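Putative cytochrome P450 hydroxylase (Chondromyces apiculatus DSM 436, PDB 6GMF) binds haem b and probably acts as a versatile terpene monooxygenase of the cytochrome P450 family, using molecular oxygen at the haem iron. Local coordinates at residues S310-E315 / G332-G337; V82-H87 / L338-C343; R101-L106 / A346-L351. One frame throughout, in Å; residues are numbered along the deposited sequence.

Contact 1: S310-E315 / G332-G337; sequences SANRDE and GHLAFG. With HEM (protoporphyrin IX containing Fe), chain B.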
# COMPACT_ATOMS: atom_id res chain seq x y z
N SER A 310 -9.38 -9.69 5.76
CA SER A 310 -10.20 -10.65 6.53
C SER A 310 -9.77 -10.73 8.00
O SER A 310 -10.60 -10.74 8.92
CB SER A 310 -10.18 -12.00 5.92
OG SER A 310 -11.07 -12.87 6.64
N ALA A 311 -8.47 -10.86 8.23
CA ALA A 311 -7.87 -10.90 9.56
C ALA A 311 -8.28 -9.62 10.32
O ALA A 311 -8.66 -9.68 11.50
CB ALA A 311 -6.36 -10.99 9.44
N ASN A 312 -8.26 -8.48 9.61
CA ASN A 312 -8.52 -7.16 10.26
C ASN A 312 -10.00 -6.99 10.56
O ASN A 312 -10.38 -6.09 11.31
CB ASN A 312 -7.99 -6.02 9.40
CG ASN A 312 -6.49 -5.97 9.40
OD1 ASN A 312 -5.88 -6.52 10.32
ND2 ASN A 312 -5.90 -5.26 8.44
N ARG A 313 -10.86 -7.83 9.97
CA ARG A 313 -12.28 -7.81 10.30
C ARG A 313 -12.74 -9.08 11.02
O ARG A 313 -13.93 -9.43 10.98
CB ARG A 313 -13.06 -7.50 9.04
CG ARG A 313 -12.91 -6.05 8.63
CD ARG A 313 -14.27 -5.50 8.36
NE ARG A 313 -14.26 -4.32 7.56
CZ ARG A 313 -15.33 -3.86 6.93
NH1 ARG A 313 -16.50 -4.50 7.05
NH2 ARG A 313 -15.21 -2.81 6.18
N ASP A 314 -11.83 -9.73 11.73
CA ASP A 314 -12.13 -10.97 12.39
C ASP A 314 -12.60 -10.62 13.80
O ASP A 314 -11.80 -10.09 14.56
CB ASP A 314 -10.91 -11.88 12.37
CG ASP A 314 -11.13 -13.25 12.96
OD1 ASP A 314 -12.16 -13.41 13.67
OD2 ASP A 314 -10.26 -14.15 12.72
N GLU A 315 -13.85 -11.01 14.11
CA GLU A 315 -14.48 -10.76 15.40
C GLU A 315 -13.67 -11.36 16.56
O GLU A 315 -13.71 -10.82 17.68
CB GLU A 315 -15.91 -11.32 15.41
N GLY A 332 -2.62 -4.36 16.72
CA GLY A 332 -2.50 -5.70 16.20
C GLY A 332 -3.12 -5.88 14.83
O GLY A 332 -3.06 -6.98 14.27
N HIS A 333 -3.66 -4.82 14.21
CA HIS A 333 -4.08 -4.99 12.78
C HIS A 333 -2.88 -5.35 11.90
O HIS A 333 -1.72 -5.06 12.22
CB HIS A 333 -4.80 -3.79 12.21
CG HIS A 333 -3.90 -2.64 11.88
ND1 HIS A 333 -3.02 -2.64 10.80
CD2 HIS A 333 -3.74 -1.46 12.54
CE1 HIS A 333 -2.36 -1.51 10.78
NE2 HIS A 333 -2.82 -0.73 11.86
N LEU A 334 -3.16 -6.07 10.80
CA LEU A 334 -2.12 -6.62 9.91
C LEU A 334 -2.06 -5.89 8.54
O LEU A 334 -1.57 -6.43 7.56
CB LEU A 334 -2.44 -8.08 9.68
CG LEU A 334 -2.48 -8.95 10.94
CD1 LEU A 334 -2.73 -10.41 10.55
CD2 LEU A 334 -1.18 -8.82 11.69
N ALA A 335 -2.53 -4.65 8.46
CA ALA A 335 -2.57 -3.90 7.20
C ALA A 335 -1.17 -3.75 6.60
O ALA A 335 -1.08 -3.62 5.38
CB ALA A 335 -3.24 -2.57 7.34
N PHE A 336 -0.11 -3.67 7.44
CA PHE A 336 1.25 -3.51 6.98
C PHE A 336 2.01 -4.83 6.96
O PHE A 336 3.24 -4.84 6.83
CB PHE A 336 1.95 -2.47 7.87
CG PHE A 336 1.52 -1.05 7.62
CD1 PHE A 336 1.61 -0.50 6.36
CD2 PHE A 336 1.03 -0.24 8.64
CE1 PHE A 336 1.27 0.81 6.09
CE2 PHE A 336 0.67 1.06 8.38
CZ PHE A 336 0.80 1.61 7.12
N GLY A 337 1.30 -5.96 7.10
CA GLY A 337 1.89 -7.23 7.28
C GLY A 337 2.43 -7.42 8.69
O GLY A 337 1.94 -6.84 9.66
CHA HEM B . 5.76 -4.35 2.31
CHB HEM B . 1.38 -2.73 2.96
CHC HEM B . 2.95 1.71 1.86
CHD HEM B . 7.25 0.01 0.83
C1A HEM B . 4.43 -4.28 2.62
C2A HEM B . 3.72 -5.41 3.13
C3A HEM B . 2.45 -4.95 3.29
C4A HEM B . 2.44 -3.58 2.92
CMA HEM B . 1.22 -5.70 3.73
CAA HEM B . 4.20 -6.80 3.41
CBA HEM B . 4.29 -7.70 2.15
CGA HEM B . 4.64 -9.14 2.46
O1A HEM B . 4.71 -9.53 3.65
O2A HEM B . 4.72 -9.89 1.43
C1B HEM B . 1.39 -1.35 2.71
C2B HEM B . 0.27 -0.46 2.87
C3B HEM B . 0.68 0.80 2.56
C4B HEM B . 2.10 0.67 2.21
CMB HEM B . -1.05 -0.94 3.29
CAB HEM B . -0.04 2.13 2.60
CBB HEM B . -1.09 2.25 3.35
C1C HEM B . 4.26 1.70 1.53
C2C HEM B . 5.02 2.85 1.15
C3C HEM B . 6.26 2.32 0.86
C4C HEM B . 6.22 0.91 1.01
CMC HEM B . 4.59 4.29 1.26
CAC HEM B . 7.49 2.99 0.44
CBC HEM B . 7.58 4.23 0.04
C1D HEM B . 7.16 -1.32 1.12
C2D HEM B . 8.30 -2.26 0.90
C3D HEM B . 7.89 -3.47 1.33
C4D HEM B . 6.52 -3.29 1.80
CMD HEM B . 9.63 -1.79 0.33
CAD HEM B . 8.70 -4.74 1.31
CBD HEM B . 9.43 -5.09 2.62
CGD HEM B . 10.12 -6.44 2.57
O1D HEM B . 11.02 -6.63 3.41
O2D HEM B . 9.77 -7.31 1.73
NA HEM B . 3.63 -3.15 2.51
NB HEM B . 2.43 -0.61 2.33
NC HEM B . 4.97 0.52 1.41
ND HEM B . 6.08 -2.03 1.60
FE HEM B . 4.33 -1.33 2.07
O HOH W 1 3.70 -1.87 -0.01
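Asn-312, which loses more surface here than any other residue of the two segments, lies in helix 308-312 and lays its carboxamide against the backbone of 333-335. Its OD1 receives the N-H of Leu-334 at 2.8 Å from N; the bond is almost straight, at 175°, and lies in the carbonyl plane on a lone pair. ND2 cannot bond to the neighbouring N-H of Ala-335, since both are donors, and instead serves Ser-278 OG. Asparagine suits the place because it offers an acceptor and a donor side by side. A leucine in its place would probably leave the N-H of Leu-334 without its acceptor and Ser-278 without the amide, setting the loop free to shift. The N-H of Ala-335 is satisfied locally by His-333 ND1, 3.1 Å from Ala-335 N and in the plane of the imidazole. The other ring nitrogen, NE2, bonds to Glu-271 of helix 266-276, which holds the ring at both ends; that ring stands nearly square to the Asn-312 amide, at 87°.

Leu-334 supplies the apolar half. With CG beside its backbone N (chi1 -60°) and the chain extended beyond, CD1 comes within 3.8 Å of Ala-311 CB. Alanine suits its place because a single methyl leaves room for that leucine branch. Tyr-43 and Val-46 of helix 43-51 touch both side chains. Leu-334 then opens a type I turn closed by Gly-337 N on Leu-334 O at 2.9 Å. At Gly-337 a side chain would be crowded by haem CAA.

Asn-312 O meanwhile takes a bond from Arg-275, the arginine of the ExxR motif. The contact thus ties that helical core to the start of the cysteine-ligand loop, the P450 signature that opens at Phe-336.

Contact 2: V82-H87 / L338-C343; sequences VDPPRH and LDIHFC. With HEM (protoporphyrin IX containing Fe), chain B.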
# COMPACT_ATOMS: atom_id res chain seq x y z
N VAL A 82 12.01 -11.74 -2.01
CA VAL A 82 13.20 -12.41 -1.57
C VAL A 82 12.93 -13.08 -0.22
O VAL A 82 12.34 -12.51 0.71
CB VAL A 82 14.38 -11.42 -1.52
CG1 VAL A 82 15.66 -12.08 -1.06
CG2 VAL A 82 14.56 -10.75 -2.88
N ASP A 83 13.54 -14.25 -0.02
CA ASP A 83 13.46 -14.99 1.22
C ASP A 83 14.78 -14.96 1.99
O ASP A 83 15.84 -14.66 1.43
CB ASP A 83 13.15 -16.45 0.96
CG ASP A 83 11.77 -16.72 0.39
OD1 ASP A 83 10.81 -15.97 0.75
OD2 ASP A 83 11.67 -17.59 -0.46
N PRO A 84 14.76 -15.28 3.30
CA PRO A 84 16.00 -15.46 4.06
C PRO A 84 16.83 -16.53 3.33
O PRO A 84 16.27 -17.42 2.70
CB PRO A 84 15.50 -15.88 5.45
CG PRO A 84 14.11 -15.29 5.49
CD PRO A 84 13.56 -15.56 4.12
N PRO A 85 18.16 -16.40 3.37
CA PRO A 85 18.91 -15.43 4.15
C PRO A 85 19.20 -14.13 3.39
O PRO A 85 19.60 -13.13 3.98
CB PRO A 85 20.26 -16.13 4.42
CG PRO A 85 20.38 -17.02 3.23
CD PRO A 85 18.98 -17.53 2.96
N ARG A 86 19.00 -14.17 2.07
CA ARG A 86 19.26 -13.00 1.19
C ARG A 86 18.38 -11.81 1.60
O ARG A 86 18.88 -10.67 1.54
CB ARG A 86 19.01 -13.38 -0.28
CG ARG A 86 20.16 -14.14 -0.93
CD ARG A 86 19.70 -15.01 -2.08
NE ARG A 86 20.71 -15.96 -2.50
CZ ARG A 86 20.64 -17.27 -2.30
NH1 ARG A 86 19.77 -17.77 -1.44
NH2 ARG A 86 21.43 -18.09 -2.97
N HIS A 87 17.13 -12.08 2.00
CA HIS A 87 16.21 -11.01 2.38
C HIS A 87 16.78 -10.10 3.48
O HIS A 87 16.70 -8.89 3.38
CB HIS A 87 14.87 -11.60 2.83
CG HIS A 87 13.95 -10.56 3.33
ND1 HIS A 87 13.78 -10.32 4.69
CD2 HIS A 87 13.26 -9.60 2.67
CE1 HIS A 87 13.00 -9.27 4.84
NE2 HIS A 87 12.65 -8.81 3.63
N LEU A 338 3.42 -8.31 8.80
CA LEU A 338 3.89 -8.86 10.05
C LEU A 338 5.22 -9.56 9.84
O LEU A 338 5.39 -10.29 8.88
CB LEU A 338 2.85 -9.86 10.54
CG LEU A 338 3.00 -10.40 11.96
CD1 LEU A 338 2.77 -9.26 12.96
CD2 LEU A 338 2.01 -11.51 12.19
N ASP A 339 6.10 -9.41 10.82
CA ASP A 339 7.37 -10.11 10.85
C ASP A 339 8.34 -9.58 9.77
O ASP A 339 8.47 -8.38 9.58
CB ASP A 339 7.15 -11.61 10.81
CG ASP A 339 8.18 -12.35 11.66
OD1 ASP A 339 9.26 -11.77 11.89
OD2 ASP A 339 7.86 -13.48 12.09
N ILE A 340 9.04 -10.47 9.06
CA ILE A 340 10.27 -10.03 8.37
C ILE A 340 10.00 -9.05 7.22
O ILE A 340 10.85 -8.19 6.95
CB ILE A 340 11.13 -11.21 7.92
CG1 ILE A 340 10.46 -12.13 6.90
CG2 ILE A 340 11.60 -11.99 9.15
CD1 ILE A 340 11.43 -13.11 6.30
N HIS A 341 8.87 -9.20 6.51
CA HIS A 341 8.54 -8.37 5.38
C HIS A 341 7.66 -7.18 5.76
O HIS A 341 7.24 -6.43 4.89
CB HIS A 341 7.88 -9.18 4.26
CG HIS A 341 8.79 -10.14 3.59
ND1 HIS A 341 9.67 -9.75 2.59
CD2 HIS A 341 8.96 -11.46 3.81
CE1 HIS A 341 10.32 -10.82 2.18
NE2 HIS A 341 9.90 -11.89 2.92
N PHE A 342 7.51 -6.91 7.06
CA PHE A 342 6.67 -5.80 7.49
C PHE A 342 7.01 -4.55 6.68
O PHE A 342 8.15 -4.15 6.59
CB PHE A 342 6.91 -5.54 8.98
CG PHE A 342 6.03 -4.47 9.58
CD1 PHE A 342 4.76 -4.74 10.09
CD2 PHE A 342 6.48 -3.16 9.58
CE1 PHE A 342 3.97 -3.73 10.60
CE2 PHE A 342 5.67 -2.15 10.06
CZ PHE A 342 4.42 -2.43 10.56
N CYS A 343 5.98 -3.81 6.27
CA CYS A 343 6.09 -2.71 5.36
C CYS A 343 7.19 -1.74 5.81
O CYS A 343 7.06 -1.07 6.88
CB CYS A 343 4.76 -1.97 5.30
SG CYS A 343 4.78 -0.58 4.16
CHA HEM B . 5.76 -4.35 2.31
CHB HEM B . 1.38 -2.73 2.96
CHC HEM B . 2.95 1.71 1.86
CHD HEM B . 7.25 0.01 0.83
C1A HEM B . 4.43 -4.28 2.62
C2A HEM B . 3.72 -5.41 3.13
C3A HEM B . 2.45 -4.95 3.29
C4A HEM B . 2.44 -3.58 2.92
CMA HEM B . 1.22 -5.70 3.73
CAA HEM B . 4.20 -6.80 3.41
CBA HEM B . 4.29 -7.70 2.15
CGA HEM B . 4.64 -9.14 2.46
O1A HEM B . 4.71 -9.53 3.65
O2A HEM B . 4.72 -9.89 1.43
C1B HEM B . 1.39 -1.35 2.71
C2B HEM B . 0.27 -0.46 2.87
C3B HEM B . 0.68 0.80 2.56
C4B HEM B . 2.10 0.67 2.21
CMB HEM B . -1.05 -0.94 3.29
CAB HEM B . -0.04 2.13 2.60
CBB HEM B . -1.09 2.25 3.35
C1C HEM B . 4.26 1.70 1.53
C2C HEM B . 5.02 2.85 1.15
C3C HEM B . 6.26 2.32 0.86
C4C HEM B . 6.22 0.91 1.01
CMC HEM B . 4.59 4.29 1.26
CAC HEM B . 7.49 2.99 0.44
CBC HEM B . 7.58 4.23 0.04
C1D HEM B . 7.16 -1.32 1.12
C2D HEM B . 8.30 -2.26 0.90
C3D HEM B . 7.89 -3.47 1.33
C4D HEM B . 6.52 -3.29 1.80
CMD HEM B . 9.63 -1.79 0.33
CAD HEM B . 8.70 -4.74 1.31
CBD HEM B . 9.43 -5.09 2.62
CGD HEM B . 10.12 -6.44 2.57
O1D HEM B . 11.02 -6.63 3.41
O2D HEM B . 9.77 -7.31 1.73
NA HEM B . 3.63 -3.15 2.51
NB HEM B . 2.43 -0.61 2.33
NC HEM B . 4.97 0.52 1.41
ND HEM B . 6.08 -2.03 1.60
FE HEM B . 4.33 -1.33 2.07
O HOH W 2 10.45 -14.57 3.07
O HOH W 1 3.70 -1.87 -0.01
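His-87 and His-341 lean against each other obliquely, their ring centroids 4.0 Å apart and their planes at 47°, so the pair is neither a stack nor an edge-to-face contact. Their nearest carbons, His-87 CD2 and His-341 CE1, are separated by 3.2 Å, each ring lying over the rim of a face of the other. The tilt goes with a shared target: both rings point an N-H at the same haem propionate, at different oxygens. His-87 NE2 donates to O1D at 2.7 Å, and His-341 ND1 donates to O2D at 2.6 Å; both bonds are close to straight. One carboxylate is therefore gripped from two chain regions. His-87 reaches it because its CG stands opposite the main-chain nitrogen (chi1 175°), sending the ring out from helix 86-94.

The 338-343 segment belongs to the cysteine-ligand loop of the P450 fold, where a basic residue two places before the cysteine meets a propionate. Cys-343 SG binds the iron at 2.3 Å, with water 1 as the other axial ligand. Arg-91, one turn beyond His-87, adds a further bond to the haem.

The rest of the His-341 ring edge is occupied too: Val-82 O lies in its plane, 3.0 Å from CE1, while NE2 shares water 2 with Asp-83, whose OD1 accepts a bond from that water at 2.7 Å. Closer to the surface, the apolar Ile-340 and Pro-84 meet tip to tip, CD1 to CG at 3.5 Å. Ile-340 CD1 also lies off the ND1 rim of the His-87 ring, out of its plane on the side where His-341 sits, while Ile-340 O is at the ring's edge by CE1.

Contact 3: R101-L106 / A346-L351; sequences RTVAQL and APLARL. With HEM (protoporphyrin IX containing Fe), chain B.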
# COMPACT_ATOMS: atom_id res chain seq x y z
N ARG A 101 14.33 8.17 10.24
CA ARG A 101 14.80 9.55 10.35
C ARG A 101 14.46 10.34 9.08
O ARG A 101 13.91 11.46 9.17
CB ARG A 101 16.30 9.58 10.68
CG ARG A 101 16.92 10.97 10.62
CD ARG A 101 18.39 10.98 11.02
NE ARG A 101 18.94 12.35 11.18
CZ ARG A 101 18.92 13.06 12.31
NH1 ARG A 101 18.46 12.55 13.45
NH2 ARG A 101 19.33 14.32 12.30
N THR A 102 14.71 9.75 7.91
CA THR A 102 14.51 10.47 6.65
C THR A 102 13.02 10.69 6.39
O THR A 102 12.64 11.78 5.92
CB THR A 102 15.19 9.77 5.47
OG1 THR A 102 14.78 8.41 5.27
CG2 THR A 102 16.68 9.75 5.63
N VAL A 103 12.21 9.71 6.77
CA VAL A 103 10.77 9.88 6.67
C VAL A 103 10.30 11.00 7.59
O VAL A 103 9.55 11.85 7.19
CB VAL A 103 10.04 8.56 6.92
CG1 VAL A 103 8.54 8.77 7.16
CG2 VAL A 103 10.32 7.59 5.79
N ALA A 104 10.73 10.98 8.86
CA ALA A 104 10.21 11.97 9.81
C ALA A 104 10.57 13.39 9.35
O ALA A 104 9.78 14.32 9.52
CB ALA A 104 10.71 11.71 11.22
N GLN A 105 11.77 13.52 8.78
CA GLN A 105 12.26 14.83 8.35
C GLN A 105 11.47 15.35 7.13
O GLN A 105 11.53 16.57 6.86
CB GLN A 105 13.77 14.78 8.13
CG GLN A 105 14.55 14.72 9.44
CD GLN A 105 16.03 14.95 9.24
OE1 GLN A 105 16.50 15.06 8.11
NE2 GLN A 105 16.78 15.03 10.33
N LEU A 106 10.67 14.50 6.46
CA LEU A 106 9.85 14.95 5.30
C LEU A 106 8.60 15.71 5.73
O LEU A 106 7.96 16.32 4.89
CB LEU A 106 9.42 13.73 4.49
CG LEU A 106 10.47 13.11 3.57
CD1 LEU A 106 9.99 11.76 3.05
CD2 LEU A 106 10.79 14.03 2.42
N ALA A 346 5.74 1.87 6.26
CA ALA A 346 4.65 2.07 7.13
C ALA A 346 4.72 3.47 7.75
O ALA A 346 3.71 4.15 7.81
CB ALA A 346 4.58 1.02 8.19
N PRO A 347 5.87 4.00 8.23
CA PRO A 347 5.85 5.35 8.79
C PRO A 347 5.54 6.46 7.78
O PRO A 347 4.94 7.49 8.15
CB PRO A 347 7.26 5.56 9.35
CG PRO A 347 8.09 4.52 8.69
CD PRO A 347 7.16 3.35 8.43
N LEU A 348 6.01 6.26 6.55
CA LEU A 348 5.75 7.19 5.47
C LEU A 348 4.27 7.20 5.09
O LEU A 348 3.69 8.23 4.94
CB LEU A 348 6.64 6.89 4.26
CG LEU A 348 6.44 7.89 3.12
CD1 LEU A 348 6.61 9.35 3.61
CD2 LEU A 348 7.38 7.56 1.97
N ALA A 349 3.64 6.03 4.93
CA ALA A 349 2.21 5.96 4.66
C ALA A 349 1.42 6.67 5.77
O ALA A 349 0.47 7.41 5.51
CB ALA A 349 1.79 4.52 4.58
N ARG A 350 1.78 6.35 7.02
CA ARG A 350 1.08 6.91 8.21
C ARG A 350 1.24 8.43 8.25
O ARG A 350 0.27 9.12 8.62
CB ARG A 350 1.62 6.27 9.49
CG ARG A 350 1.07 4.88 9.77
CD ARG A 350 1.70 4.24 10.99
NE ARG A 350 0.88 3.17 11.54
CZ ARG A 350 1.32 1.93 11.78
NH1 ARG A 350 2.60 1.64 11.63
NH2 ARG A 350 0.47 1.00 12.18
N LEU A 351 2.42 8.93 7.88
CA LEU A 351 2.71 10.37 7.88
C LEU A 351 1.97 11.10 6.76
O LEU A 351 1.36 12.12 6.98
CB LEU A 351 4.22 10.56 7.72
CG LEU A 351 4.70 12.00 7.74
CD1 LEU A 351 4.15 12.71 8.98
CD2 LEU A 351 6.21 12.05 7.69
CHA HEM B . 5.76 -4.35 2.31
CHB HEM B . 1.38 -2.73 2.96
CHC HEM B . 2.95 1.71 1.86
CHD HEM B . 7.25 0.01 0.83
C1A HEM B . 4.43 -4.28 2.62
C2A HEM B . 3.72 -5.41 3.13
C3A HEM B . 2.45 -4.95 3.29
C4A HEM B . 2.44 -3.58 2.92
CMA HEM B . 1.22 -5.70 3.73
CAA HEM B . 4.20 -6.80 3.41
CBA HEM B . 4.29 -7.70 2.15
CGA HEM B . 4.64 -9.14 2.46
O1A HEM B . 4.71 -9.53 3.65
O2A HEM B . 4.72 -9.89 1.43
C1B HEM B . 1.39 -1.35 2.71
C2B HEM B . 0.27 -0.46 2.87
C3B HEM B . 0.68 0.80 2.56
C4B HEM B . 2.10 0.67 2.21
CMB HEM B . -1.05 -0.94 3.29
CAB HEM B . -0.04 2.13 2.60
CBB HEM B . -1.09 2.25 3.35
C1C HEM B . 4.26 1.70 1.53
C2C HEM B . 5.02 2.85 1.15
C3C HEM B . 6.26 2.32 0.86
C4C HEM B . 6.22 0.91 1.01
CMC HEM B . 4.59 4.29 1.26
CAC HEM B . 7.49 2.99 0.44
CBC HEM B . 7.58 4.23 0.04
C1D HEM B . 7.16 -1.32 1.12
C2D HEM B . 8.30 -2.26 0.90
C3D HEM B . 7.89 -3.47 1.33
C4D HEM B . 6.52 -3.29 1.80
CMD HEM B . 9.63 -1.79 0.33
CAD HEM B . 8.70 -4.74 1.31
CBD HEM B . 9.43 -5.09 2.62
CGD HEM B . 10.12 -6.44 2.57
O1D HEM B . 11.02 -6.63 3.41
O2D HEM B . 9.77 -7.31 1.73
NA HEM B . 3.63 -3.15 2.51
NB HEM B . 2.43 -0.61 2.33
NC HEM B . 4.97 0.52 1.41
ND HEM B . 6.08 -2.03 1.60
FE HEM B . 4.33 -1.33 2.07
O HOH W 1 3.70 -1.87 -0.01
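Val-103 holds CG1 trans to its own backbone nitrogen (chi1 166°), and Leu-348 and Leu-351 do the same with CG (both -178°); these torsions bring the three side chains together between the two helices. The short helical segments run almost parallel, at 11°, with their axes 9.4 Å apart, near enough for a valine to reach the opposite backbone. Val-103 is the most heavily covered residue. Its CG1 lies 3.6 Å from Leu-348 N and 3.9 Å from Leu-348 CB, touches Pro-347 CB at 4.1 Å, and has Leu-351 CD2 further along. CG2 rests on the same Leu-348 CB. Branching at the beta carbon suits this place, since both methyls can press on the neighbouring helix without a long side chain forcing the axes apart.

Leu-351 leans over helix 100-105, its CD2 3.4 Å from Val-103 O; that oxygen also accepts the N-H of Leu-106. Leu-106 sends CD1 across to Leu-348 CD1 at 4.2 Å, and Met-145 of helix 136-145 touches both leucines. Ile-110 of helix 107-119 covers Leu-348 and Leu-351. Pro-347, in the first turn of its helix, lacks an N-H but costs no helical bond there.

The two branches of Leu-348 serve different partners. While CD1 meets the neighbouring helix, Leu-348 CD2 lies 3.9 Å from the haem vinyl carbon CBC. Next to it the small Ala-349 lets CB approach CAB of the other vinyl at 3.6 Å. Helix 346-363, which begins three residues after the cysteine ligand, is the L helix of the P450 fold; here it backs the haem while helix 100-105 packs along its outer side.

How the contacts relate
Along the chain the segments come in the order 82-87, 101-106, 310-315, 332-337, 338-343 and 346-351, so contact 1 is nested inside the loops closed by contacts 2 and 3, whose segments alternate. The last three segments run nearly without a break through the cysteine-ligand loop into helix 346-363. The centres of the three contacts lie about 19 to 22 Å apart, yet all three reach the haem. Contacts 1 and 2 join where Phe-336 O meets Cys-343 N at 3.0 Å, probably a hydrogen bond; contacts 1 and 3 join where Phe-336 packs on Ala-346, Ala-349 and Arg-350. One continuous piece of chain is thereby fixed to three separate parts of the fold around the haem.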